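Local coordinates for hypothetical membrane protein (PDB 6JS9) that binds heme through its N-terminal HtaA domain, the part present here, and probably passes heme along the uptake machinery of Corynebacterium glutamicum, at residues A[13-18]-A[130-135]; A[54-59]-A[140-145]; A[94-99]-A[147-152]. All coordinates share one frame; numbering follows the deposited sequence.

Overall arrangement
The three contacts lie within one HtaA domain and draw on one antiparallel sheet and, in contact 2, the loop between strands 129-136 and 146-155. Their segments alternate along the chain: 13-18, 54-59 and 94-99 come first, then 130-135, 140-145 and 147-152 in the same order. Contact 3 sits between the others, its centre about 10 Å from that of contact 1 and about 11 Å from that of contact 2. Leu13 packs on Leu149 and Met94 at one junction, Phe142 on Ile147 and Phe96 at the other. Contacts 1 and 2, centres about 19 Å apart, do not touch. The apolar interior thus runs from the loop 140-145 to contact 1, where the side chain of Phe17 lies about 6 Å from the bound heme.

Contact 1 (A[13-18]-A[130-135]); sequences LNWGFR and VLADVS
Leu131 and the aromatic side chains of Trp15 and Phe17 make most of this wholly apolar contact, and one methyl, CD2 of Leu131, does the touching for both rings. It lies at the rim of the indole, near the ring plane, with Trp15 CH2 3.9 Å from Leu131 CD2. Leu131 CD2 also stands 4.1 Å from Phe17 CE1, where the phenyl and leucine side chains run roughly perpendicular to each other. The CB of Leu131 already points toward 13-18, and CG, anti to the backbone N (chi1 -177°), carries CD2 on to the two rings. Ala132 adds a looser touch, its CB 4.4 Å from Trp15 CZ2. Both Leu131 and Ala132 face Leu103 on strand 100-110, a classic beta bulge, opposite the segment 13-18, where the chain leaves strand 11-14 and runs to the helix 19-26. Within that segment the aromatic residues fold on each other: Phe17 CA sits 3.6 Å above the indole plane of Trp15, over its centre, and Trp15 CH2 meets the phenyl ring at its edge. Polar bonding comes from outside, Trp15 NE1 donating to Asp174 O. Phe17 also stacks with Phe163, and its side chain lies about 4 Å from that of the heme-binding Tyr167.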
ATOM      1  N   LEU A  13       7.572   5.074   5.116  1.00 38.07           N
ATOM      2  CA  LEU A  13       6.121   5.058   5.113  1.00 42.09           C
ATOM      3  C   LEU A  13       5.655   3.872   5.946  1.00 41.32           C
ATOM      4  O   LEU A  13       6.073   2.736   5.701  1.00 36.47           O
ATOM      5  CB  LEU A  13       5.581   4.959   3.686  1.00 38.29           C
ATOM      6  CG  LEU A  13       4.113   4.558   3.508  1.00 33.77           C
ATOM      7  CD1 LEU A  13       3.187   5.622   4.097  1.00 36.07           C
ATOM      8  CD2 LEU A  13       3.809   4.352   2.034  1.00 29.30           C
ATOM      9  N   ASN A  14       4.815   4.146   6.942  1.00 36.37           N
ATOM     10  CA  ASN A  14       4.280   3.138   7.842  1.00 32.19           C
ATOM     11  C   ASN A  14       2.798   2.976   7.521  1.00 37.19           C
ATOM     12  O   ASN A  14       2.011   3.899   7.751  1.00 42.78           O
ATOM     13  CB  ASN A  14       4.483   3.535   9.305  1.00 33.53           C
ATOM     14  CG  ASN A  14       5.936   3.718   9.672  1.00 44.48           C
ATOM     15  OD1 ASN A  14       6.834   3.144   9.053  1.00 48.83           O
ATOM     16  ND2 ASN A  14       6.177   4.521  10.701  1.00 41.98           N
ATOM     17  N   TRP A  15       2.416   1.813   6.988  1.00 36.16           N
ATOM     18  CA  TRP A  15       1.034   1.602   6.544  1.00 35.44           C
ATOM     19  C   TRP A  15       0.785   0.120   6.335  1.00 38.76           C
ATOM     20  O   TRP A  15       1.429  -0.489   5.478  1.00 38.82           O
ATOM     21  CB  TRP A  15       0.765   2.357   5.245  1.00 32.92           C
ATOM     22  CG  TRP A  15      -0.674   2.406   4.811  1.00 31.53           C
ATOM     23  CD1 TRP A  15      -1.720   2.943   5.504  1.00 39.62           C
ATOM     24  CD2 TRP A  15      -1.217   1.958   3.556  1.00 29.38           C
ATOM     25  NE1 TRP A  15      -2.885   2.830   4.771  1.00 30.05           N
ATOM     26  CE2 TRP A  15      -2.595   2.247   3.567  1.00 32.08           C
ATOM     27  CE3 TRP A  15      -0.667   1.345   2.426  1.00 31.41           C
ATOM     28  CZ2 TRP A  15      -3.438   1.923   2.498  1.00 36.06           C
ATOM     29  CZ3 TRP A  15      -1.500   1.038   1.356  1.00 27.06           C
ATOM     30  CH2 TRP A  15      -2.872   1.319   1.407  1.00 36.05           C
ATOM     31  N   GLY A  16      -0.173  -0.446   7.073  1.00 36.73           N
ATOM     32  CA  GLY A  16      -0.496  -1.855   6.932  1.00 32.31           C
ATOM     33  C   GLY A  16      -1.785  -2.093   6.168  1.00 32.81           C
ATOM     34  O   GLY A  16      -2.507  -3.048   6.456  1.00 34.10           O
ATOM     35  N   PHE A  17      -2.084  -1.219   5.203  1.00 30.24           N
ATOM     36  CA  PHE A  17      -3.293  -1.279   4.373  1.00 33.09           C
ATOM     37  C   PHE A  17      -4.555  -1.068   5.209  1.00 39.75           C
ATOM     38  O   PHE A  17      -5.142   0.022   5.180  1.00 34.68           O
ATOM     39  CB  PHE A  17      -3.365  -2.603   3.594  1.00 26.69           C
ATOM     40  CG  PHE A  17      -4.605  -2.750   2.747  1.00 29.91           C
ATOM     41  CD1 PHE A  17      -4.906  -1.821   1.761  1.00 33.67           C
ATOM     42  CD2 PHE A  17      -5.460  -3.830   2.925  1.00 33.62           C
ATOM     43  CE1 PHE A  17      -6.057  -1.948   0.968  1.00 32.43           C
ATOM     44  CE2 PHE A  17      -6.603  -3.977   2.131  1.00 34.01           C
ATOM     45  CZ  PHE A  17      -6.895  -3.024   1.142  1.00 34.60           C
ATOM     46  N   ARG A  18      -4.981  -2.086   5.958  1.00 36.29           N
ATOM     47  CA  ARG A  18      -6.213  -1.978   6.743  1.00 38.96           C
ATOM     48  C   ARG A  18      -6.232  -3.059   7.811  1.00 41.54           C
ATOM     49  O   ARG A  18      -6.184  -4.250   7.485  1.00 35.50           O
ATOM     50  CB  ARG A  18      -7.443  -2.090   5.851  1.00 37.56           C
ATOM     51  CG  ARG A  18      -8.714  -2.178   6.651  1.00 38.50           C
ATOM     52  CD  ARG A  18      -9.881  -1.552   5.944  1.00 43.23           C
ATOM     53  NE  ARG A  18     -11.113  -1.967   6.598  1.00 47.15           N
ATOM     54  CZ  ARG A  18     -12.302  -1.435   6.368  1.00 51.80           C
ATOM     55  NH1 ARG A  18     -12.427  -0.447   5.493  1.00 54.37           N
ATOM     56  NH2 ARG A  18     -13.365  -1.901   7.015  1.00 49.41           N
ATOM     57  N   VAL A 130      -3.860   3.183  -8.487  1.00 31.59           N
ATOM     58  CA  VAL A 130      -4.021   4.077  -7.343  1.00 35.47           C
ATOM     59  C   VAL A 130      -4.910   3.364  -6.327  1.00 28.12           C
ATOM     60  O   VAL A 130      -6.123   3.245  -6.514  1.00 29.74           O
ATOM     61  CB  VAL A 130      -4.601   5.443  -7.731  1.00 39.59           C
ATOM     62  CG1 VAL A 130      -4.770   6.284  -6.485  1.00 34.60           C
ATOM     63  CG2 VAL A 130      -3.681   6.168  -8.716  1.00 36.44           C
ATOM     64  N   LEU A 131      -4.305   2.901  -5.240  1.00 30.23           N
ATOM     65  CA  LEU A 131      -5.021   2.109  -4.253  1.00 30.11           C
ATOM     66  C   LEU A 131      -5.782   2.972  -3.249  1.00 36.15           C
ATOM     67  O   LEU A 131      -6.855   2.579  -2.782  1.00 29.39           O
ATOM     68  CB  LEU A 131      -4.025   1.209  -3.516  1.00 29.55           C
ATOM     69  CG  LEU A 131      -4.579   0.246  -2.473  1.00 26.38           C
ATOM     70  CD1 LEU A 131      -5.680  -0.623  -3.063  1.00 26.45           C
ATOM     71  CD2 LEU A 131      -3.445  -0.608  -1.888  1.00 27.58           C
ATOM     72  N   ALA A 132      -5.237   4.132  -2.885  1.00 30.01           N
ATOM     73  CA  ALA A 132      -5.828   4.964  -1.845  1.00 31.81           C
ATOM     74  C   ALA A 132      -5.474   6.424  -2.083  1.00 37.39           C
ATOM     75  O   ALA A 132      -4.387   6.743  -2.574  1.00 31.61           O
ATOM     76  CB  ALA A 132      -5.355   4.552  -0.440  1.00 27.77           C
ATOM     77  N   ASP A 133      -6.416   7.298  -1.726  1.00 40.03           N
ATOM     78  CA  ASP A 133      -6.185   8.731  -1.607  1.00 37.04           C
ATOM     79  C   ASP A 133      -5.859   9.060  -0.157  1.00 38.52           C
ATOM     80  O   ASP A 133      -6.472   8.514   0.768  1.00 38.28           O
ATOM     81  CB  ASP A 133      -7.422   9.521  -2.043  1.00 40.18           C
ATOM     82  CG  ASP A 133      -7.632   9.523  -3.552  1.00 46.10           C
ATOM     83  OD1 ASP A 133      -6.684   9.870  -4.293  1.00 42.44           O
ATOM     84  OD2 ASP A 133      -8.759   9.199  -3.991  1.00 43.32           O
ATOM     85  N   VAL A 134      -4.891   9.953   0.044  1.00 30.81           N
ATOM     86  CA  VAL A 134      -4.403  10.298   1.375  1.00 32.90           C
ATOM     87  C   VAL A 134      -4.674  11.772   1.637  1.00 39.26           C
ATOM     88  O   VAL A 134      -4.383  12.623   0.787  1.00 32.88           O
ATOM     89  CB  VAL A 134      -2.899  10.010   1.531  1.00 37.12           C
ATOM     90  CG1 VAL A 134      -2.483  10.152   3.001  1.00 40.87           C
ATOM     91  CG2 VAL A 134      -2.549   8.645   0.970  1.00 29.71           C
ATOM     92  N   SER A 135      -5.198  12.073   2.818  1.00 37.48           N
ATOM     93  CA  SER A 135      -5.350  13.443   3.287  1.00 43.92           C
ATOM     94  C   SER A 135      -4.292  13.654   4.362  1.00 44.71           C
ATOM     95  O   SER A 135      -4.438  13.186   5.494  1.00 35.47           O
ATOM     96  CB  SER A 135      -6.761  13.694   3.807  1.00 44.29           C
ATOM     97  OG  SER A 135      -7.718  13.329   2.825  1.00 42.02           O
TER

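Contact 2 (A[54-59]-A[140-145]); sequences NGTTVT and ADFSQD
Val58 and Phe142 form the main part of the contact through a CH-pi interaction. The methyl CG2 of Val58 lies over one face of the phenyl ring, 3.9 Å from the Phe142 ring centroid and 24° off the normal, displaced toward the rim on the CD1 side. The other branch also packs: Val58 CG1 reaches Phe142 CB at 3.9 Å. With CG1 anti to the backbone N (chi1 177°), Val58 turns both methyls to the phenylalanine. Thr56, two residues back on the same face of strand 48-58, brings CG2 to 4.2 Å from Phe142 CE1, while its OG1 is hydrogen-bonded to Ala8 N. Phe142 is carried by a type I beta turn from Asp141 to Gln144 in the loop between strands 129-136 and 146-155, so a loop side chain packs against the sheet far from the centre of the chain, also touching Val66 of strand 63-79. Hydrogen bonds within the loop shape that turn. Gln144 N donates to Asp141 O, and Asp141 OD1 accepts from both Ser143 N, at 3.0 Å, and Ser143 OG, at 2.7 Å, the former completing an Asx turn. Both donors come from the same face of the carboxylate, more than 30° out of its plane.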
ATOM      1  N   ASN A  54      17.600   6.787  -5.632  1.00 40.45           N
ATOM      2  CA  ASN A  54      17.112   7.395  -6.868  1.00 41.13           C
ATOM      3  C   ASN A  54      15.597   7.362  -6.989  1.00 38.19           C
ATOM      4  O   ASN A  54      15.072   7.618  -8.072  1.00 39.33           O
ATOM      5  CB  ASN A  54      17.709   6.746  -8.122  1.00 46.38           C
ATOM      6  CG  ASN A  54      19.168   7.047  -8.304  1.00 56.49           C
ATOM      7  OD1 ASN A  54      19.701   8.007  -7.734  1.00 65.32           O
ATOM      8  ND2 ASN A  54      19.835   6.230  -9.120  1.00 51.22           N
ATOM      9  N   GLY A  55      14.875   7.031  -5.925  1.00 43.49           N
ATOM     10  CA  GLY A  55      13.442   6.864  -6.048  1.00 36.20           C
ATOM     11  C   GLY A  55      12.620   8.131  -5.936  1.00 37.91           C
ATOM     12  O   GLY A  55      11.391   8.046  -5.894  1.00 34.65           O
ATOM     13  N   THR A  56      13.239   9.307  -5.874  1.00 36.54           N
ATOM     14  CA  THR A  56      12.500  10.544  -5.647  1.00 37.91           C
ATOM     15  C   THR A  56      12.533  11.422  -6.891  1.00 38.07           C
ATOM     16  O   THR A  56      13.604  11.692  -7.443  1.00 41.07           O
ATOM     17  CB  THR A  56      13.053  11.309  -4.441  1.00 44.59           C
ATOM     18  OG1 THR A  56      12.982  10.472  -3.273  1.00 45.89           O
ATOM     19  CG2 THR A  56      12.232  12.561  -4.206  1.00 41.12           C
ATOM     20  N   THR A  57      11.353  11.843  -7.341  1.00 36.29           N
ATOM     21  CA  THR A  57      11.212  12.776  -8.454  1.00 38.22           C
ATOM     22  C   THR A  57      10.422  13.966  -7.939  1.00 43.50           C
ATOM     23  O   THR A  57       9.316  13.796  -7.421  1.00 45.85           O
ATOM     24  CB  THR A  57      10.491  12.138  -9.647  1.00 36.64           C
ATOM     25  OG1 THR A  57      11.266  11.052 -10.159  1.00 42.77           O
ATOM     26  CG2 THR A  57      10.287  13.150 -10.759  1.00 43.32           C
ATOM     27  N   VAL A  58      10.982  15.160  -8.070  1.00 41.84           N
ATOM     28  CA  VAL A  58      10.338  16.363  -7.567  1.00 42.49           C
ATOM     29  C   VAL A  58      10.048  17.282  -8.743  1.00 45.86           C
ATOM     30  O   VAL A  58      10.969  17.687  -9.462  1.00 46.80           O
ATOM     31  CB  VAL A  58      11.205  17.057  -6.504  1.00 41.06           C
ATOM     32  CG1 VAL A  58      10.561  18.342  -6.055  1.00 37.75           C
ATOM     33  CG2 VAL A  58      11.394  16.111  -5.321  1.00 37.11           C
ATOM     34  N   THR A  59       8.769  17.604  -8.946  1.00 38.94           N
ATOM     35  CA  THR A  59       8.377  18.540  -9.996  1.00 37.42           C
ATOM     36  C   THR A  59       8.114  19.947  -9.476  1.00 45.14           C
ATOM     37  O   THR A  59       8.128  20.899 -10.261  1.00 40.93           O
ATOM     38  CB  THR A  59       7.119  18.038 -10.726  1.00 36.98           C
ATOM     39  OG1 THR A  59       6.078  17.800  -9.771  1.00 42.26           O
ATOM     40  CG2 THR A  59       7.410  16.730 -11.466  1.00 42.05           C
ATOM     41  N   ALA A 140       2.961  18.533   2.152  1.00 38.04           N
ATOM     42  CA  ALA A 140       4.291  18.109   1.744  1.00 39.14           C
ATOM     43  C   ALA A 140       5.040  19.276   1.098  1.00 40.34           C
ATOM     44  O   ALA A 140       4.493  19.992   0.253  1.00 42.10           O
ATOM     45  CB  ALA A 140       4.199  16.926   0.781  1.00 35.94           C
ATOM     46  N   ASP A 141       6.297  19.463   1.493  1.00 39.02           N
ATOM     47  CA  ASP A 141       7.132  20.543   0.962  1.00 40.01           C
ATOM     48  C   ASP A 141       8.536  19.978   0.770  1.00 39.89           C
ATOM     49  O   ASP A 141       9.292  19.852   1.737  1.00 40.63           O
ATOM     50  CB  ASP A 141       7.127  21.737   1.905  1.00 47.34           C
ATOM     51  CG  ASP A 141       7.905  22.940   1.363  1.00 47.45           C
ATOM     52  OD1 ASP A 141       8.659  22.821   0.363  1.00 44.81           O
ATOM     53  OD2 ASP A 141       7.739  24.021   1.964  1.00 47.87           O
ATOM     54  N   PHE A 142       8.878  19.635  -0.476  1.00 39.16           N
ATOM     55  CA  PHE A 142      10.171  19.021  -0.759  1.00 44.15           C
ATOM     56  C   PHE A 142      11.338  19.986  -0.595  1.00 45.24           C
ATOM     57  O   PHE A 142      12.491  19.540  -0.625  1.00 42.87           O
ATOM     58  CB  PHE A 142      10.189  18.435  -2.172  1.00 40.46           C
ATOM     59  CG  PHE A 142       9.451  17.126  -2.295  1.00 42.92           C
ATOM     60  CD1 PHE A 142      10.067  15.931  -1.949  1.00 45.73           C
ATOM     61  CD2 PHE A 142       8.138  17.090  -2.746  1.00 39.33           C
ATOM     62  CE1 PHE A 142       9.383  14.717  -2.055  1.00 45.66           C
ATOM     63  CE2 PHE A 142       7.450  15.878  -2.856  1.00 37.88           C
ATOM     64  CZ  PHE A 142       8.079  14.695  -2.509  1.00 37.67           C
ATOM     65  N   SER A 143      11.085  21.284  -0.427  1.00 45.16           N
ATOM     66  CA  SER A 143      12.180  22.191  -0.098  1.00 47.82           C
ATOM     67  C   SER A 143      12.522  22.181   1.387  1.00 52.80           C
ATOM     68  O   SER A 143      13.501  22.815   1.781  1.00 58.55           O
ATOM     69  CB  SER A 143      11.853  23.618  -0.517  1.00 44.76           C
ATOM     70  OG  SER A 143      11.006  24.214   0.446  1.00 50.00           O
ATOM     71  N   GLN A 144      11.745  21.503   2.222  0.52 50.19           N
ATOM     72  CA  GLN A 144      12.082  21.415   3.632  0.52 53.19           C
ATOM     73  C   GLN A 144      12.863  20.133   3.900  0.52 53.71           C
ATOM     74  O   GLN A 144      13.039  19.284   3.023  0.52 55.50           O
ATOM     75  CB  GLN A 144      10.824  21.497   4.505  0.52 52.43           C
ATOM     76  CG  GLN A 144      10.045  22.815   4.371  0.52 53.89           C
ATOM     77  CD  GLN A 144      10.773  24.034   4.950  0.52 56.06           C
ATOM     78  OE1 GLN A 144      11.912  24.336   4.587  0.52 55.28           O
ATOM     79  NE2 GLN A 144      10.100  24.746   5.846  0.52 58.24           N
ATOM     80  N   ASP A 145      13.352  20.010   5.129  1.00 53.07           N
ATOM     81  CA  ASP A 145      14.225  18.899   5.477  1.00 45.86           C
ATOM     82  C   ASP A 145      13.462  17.607   5.746  1.00 55.13           C
ATOM     83  O   ASP A 145      14.087  16.541   5.825  1.00 52.27           O
ATOM     84  CB  ASP A 145      15.085  19.279   6.690  1.00 54.72           C
ATOM     85  CG  ASP A 145      15.968  20.499   6.420  1.00 67.07           C
ATOM     86  OD1 ASP A 145      16.342  20.713   5.241  1.00 71.49           O
ATOM     87  OD2 ASP A 145      16.287  21.242   7.378  1.00 72.64           O
TER

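Contact 3 (A[94-99]-A[147-152]); sequences MVFNGS and IDLSGT
Strands 82-97 and 146-155 of the antiparallel sheet are not paired with each other here; their inward side chains meet across the apolar interior of the HtaA domain, away from the heme. Leu149 is the centre of the contact. Leu149 CD2 approaches the Phe96 ring at the edge, close to the ring plane, 3.5 Å from Phe96 CZ, the leucine side chain standing at about a right angle to the phenylalanine. Leu149 CD2 also touches Met94 SD, at 3.8 Å. Met94, its CG anti to the backbone N (chi1 -156°) and its chain extended beyond, runs antiparallel alongside Leu149, which brings SD level with the methyl. Ile147 approaches Phe96 obliquely, with CG2 3.9 Å from Phe96 CE2. Leu136 of strand 129-136 packs on both Met94 and Phe96. Although the CB of Leu149 does not head straight for strand 82-97, the end of its side chain reaches it, from a short irregular stretch that interrupts strand 146-155. An Asx turn shapes this break: Asp148 OD1 takes Ser150 N at 2.9 Å in a fairly straight bond (158°), coming from above the carboxylate plane. Ser150 OG donates to Asp148 OD1 as well, at 2.8 Å, on the syn side and only 15° out of that plane.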
ATOM      1  N   MET A  94       4.401   6.889  -3.340  1.00 35.10           N
ATOM      2  CA  MET A  94       3.550   7.942  -2.805  1.00 34.61           C
ATOM      3  C   MET A  94       3.709   9.171  -3.685  1.00 36.61           C
ATOM      4  O   MET A  94       4.830   9.655  -3.885  1.00 30.57           O
ATOM      5  CB  MET A  94       3.902   8.243  -1.350  1.00 38.95           C
ATOM      6  CG  MET A  94       2.768   8.864  -0.590  1.00 36.46           C
ATOM      7  SD  MET A  94       2.989   8.656   1.180  1.00 42.32           S
ATOM      8  CE  MET A  94       1.627   9.656   1.762  1.00 39.98           C
ATOM      9  N   VAL A  95       2.597   9.643  -4.247  1.00 35.18           N
ATOM     10  CA  VAL A  95       2.570  10.807  -5.133  1.00 33.78           C
ATOM     11  C   VAL A  95       1.950  11.963  -4.354  1.00 39.70           C
ATOM     12  O   VAL A  95       0.774  11.896  -3.963  1.00 30.98           O
ATOM     13  CB  VAL A  95       1.782  10.530  -6.422  1.00 34.78           C
ATOM     14  CG1 VAL A  95       1.896  11.719  -7.395  1.00 31.38           C
ATOM     15  CG2 VAL A  95       2.260   9.247  -7.090  1.00 30.20           C
ATOM     16  N   PHE A  96       2.732  13.027  -4.137  1.00 31.82           N
ATOM     17  CA  PHE A  96       2.320  14.130  -3.276  1.00 33.97           C
ATOM     18  C   PHE A  96       1.797  15.308  -4.091  1.00 33.57           C
ATOM     19  O   PHE A  96       2.346  15.655  -5.142  1.00 33.58           O
ATOM     20  CB  PHE A  96       3.478  14.615  -2.402  1.00 33.11           C
ATOM     21  CG  PHE A  96       4.042  13.564  -1.495  1.00 35.31           C
ATOM     22  CD1 PHE A  96       5.016  12.688  -1.954  1.00 37.20           C
ATOM     23  CD2 PHE A  96       3.632  13.478  -0.176  1.00 32.86           C
ATOM     24  CE1 PHE A  96       5.556  11.733  -1.121  1.00 36.44           C
ATOM     25  CE2 PHE A  96       4.165  12.527   0.661  1.00 32.63           C
ATOM     26  CZ  PHE A  96       5.134  11.656   0.191  1.00 33.70           C
ATOM     27  N   ASN A  97       0.741  15.942  -3.572  1.00 33.87           N
ATOM     28  CA  ASN A  97       0.196  17.192  -4.112  1.00 34.96           C
ATOM     29  C   ASN A  97      -0.228  18.042  -2.904  1.00 46.05           C
ATOM     30  O   ASN A  97      -1.398  18.073  -2.509  1.00 38.05           O
ATOM     31  CB  ASN A  97      -0.959  16.913  -5.076  1.00 34.93           C
ATOM     32  CG  ASN A  97      -1.734  18.152  -5.445  1.00 36.28           C
ATOM     33  OD1 ASN A  97      -1.263  19.277  -5.267  1.00 40.09           O
ATOM     34  ND2 ASN A  97      -2.941  17.953  -5.960  1.00 39.18           N
ATOM     35  N   GLY A  98       0.747  18.728  -2.296  1.00 36.53           N
ATOM     36  CA  GLY A  98       0.467  19.520  -1.111  1.00 37.65           C
ATOM     37  C   GLY A  98      -0.009  18.722   0.091  1.00 44.19           C
ATOM     38  O   GLY A  98       0.712  17.847   0.585  1.00 41.84           O
ATOM     39  N   SER A  99      -1.213  19.033   0.583  1.00 38.04           N
ATOM     40  CA  SER A  99      -1.842  18.298   1.674  1.00 37.86           C
ATOM     41  C   SER A  99      -2.514  16.998   1.222  1.00 40.13           C
ATOM     42  O   SER A  99      -3.155  16.332   2.045  1.00 39.35           O
ATOM     43  CB  SER A  99      -2.883  19.183   2.365  1.00 39.47           C
ATOM     44  OG  SER A  99      -2.301  20.367   2.858  1.00 54.98           O
ATOM     45  N   ILE A 147       9.313  15.441   5.427  1.00 39.56           N
ATOM     46  CA  ILE A 147       7.913  15.375   5.028  1.00 38.43           C
ATOM     47  C   ILE A 147       7.203  14.414   5.976  1.00 48.89           C
ATOM     48  O   ILE A 147       7.598  13.248   6.104  1.00 47.30           O
ATOM     49  CB  ILE A 147       7.751  14.931   3.565  1.00 39.54           C
ATOM     50  CG1 ILE A 147       8.253  16.025   2.625  1.00 42.72           C
ATOM     51  CG2 ILE A 147       6.282  14.561   3.263  1.00 35.93           C
ATOM     52  CD1 ILE A 147       8.430  15.578   1.192  1.00 40.49           C
ATOM     53  N   ASP A 148       6.173  14.909   6.656  1.00 50.05           N
ATOM     54  CA  ASP A 148       5.371  14.086   7.546  1.00 49.22           C
ATOM     55  C   ASP A 148       4.349  13.314   6.712  1.00 43.15           C
ATOM     56  O   ASP A 148       3.533  13.919   6.006  1.00 38.89           O
ATOM     57  CB  ASP A 148       4.697  14.972   8.592  1.00 52.80           C
ATOM     58  CG  ASP A 148       3.972  14.178   9.664  1.00 56.31           C
ATOM     59  OD1 ASP A 148       3.868  12.940   9.539  1.00 53.57           O
ATOM     60  OD2 ASP A 148       3.503  14.804  10.638  1.00 58.66           O
ATOM     61  N   LEU A 149       4.408  11.986   6.776  1.00 35.75           N
ATOM     62  CA  LEU A 149       3.523  11.113   6.007  1.00 34.30           C
ATOM     63  C   LEU A 149       2.211  10.811   6.718  1.00 41.70           C
ATOM     64  O   LEU A 149       1.397  10.042   6.187  1.00 39.02           O
ATOM     65  CB  LEU A 149       4.244   9.800   5.671  1.00 33.52           C
ATOM     66  CG  LEU A 149       5.530   9.930   4.841  1.00 37.86           C
ATOM     67  CD1 LEU A 149       6.200   8.588   4.622  1.00 42.07           C
ATOM     68  CD2 LEU A 149       5.277  10.610   3.501  1.00 38.05           C
ATOM     69  N   SER A 150       1.978  11.403   7.890  1.00 40.89           N
ATOM     70  CA  SER A 150       0.779  11.108   8.669  1.00 35.70           C
ATOM     71  C   SER A 150      -0.470  11.698   8.020  1.00 44.91           C
ATOM     72  O   SER A 150      -0.496  12.882   7.652  1.00 45.95           O
ATOM     73  CB  SER A 150       0.935  11.647  10.088  1.00 44.01           C
ATOM     74  OG  SER A 150       2.081  11.092  10.708  1.00 54.82           O
ATOM     75  N   GLY A 151      -1.507  10.871   7.889  1.00 37.57           N
ATOM     76  CA  GLY A 151      -2.768  11.313   7.319  1.00 34.72           C
ATOM     77  C   GLY A 151      -3.769  10.171   7.273  1.00 39.69           C
ATOM     78  O   GLY A 151      -3.471   9.034   7.656  1.00 36.05           O
ATOM     79  N   THR A 152      -4.975  10.496   6.810  1.00 37.71           N
ATOM     80  CA  THR A 152      -6.057   9.532   6.669  1.00 37.42           C
ATOM     81  C   THR A 152      -6.180   9.110   5.208  1.00 44.64           C
ATOM     82  O   THR A 152      -5.769   9.838   4.298  1.00 36.09           O
ATOM     83  CB  THR A 152      -7.382  10.121   7.155  1.00 41.35           C
ATOM     84  OG1 THR A 152      -7.652  11.334   6.442  1.00 41.98           O
ATOM     85  CG2 THR A 152      -7.324  10.410   8.645  1.00 41.05           C
TER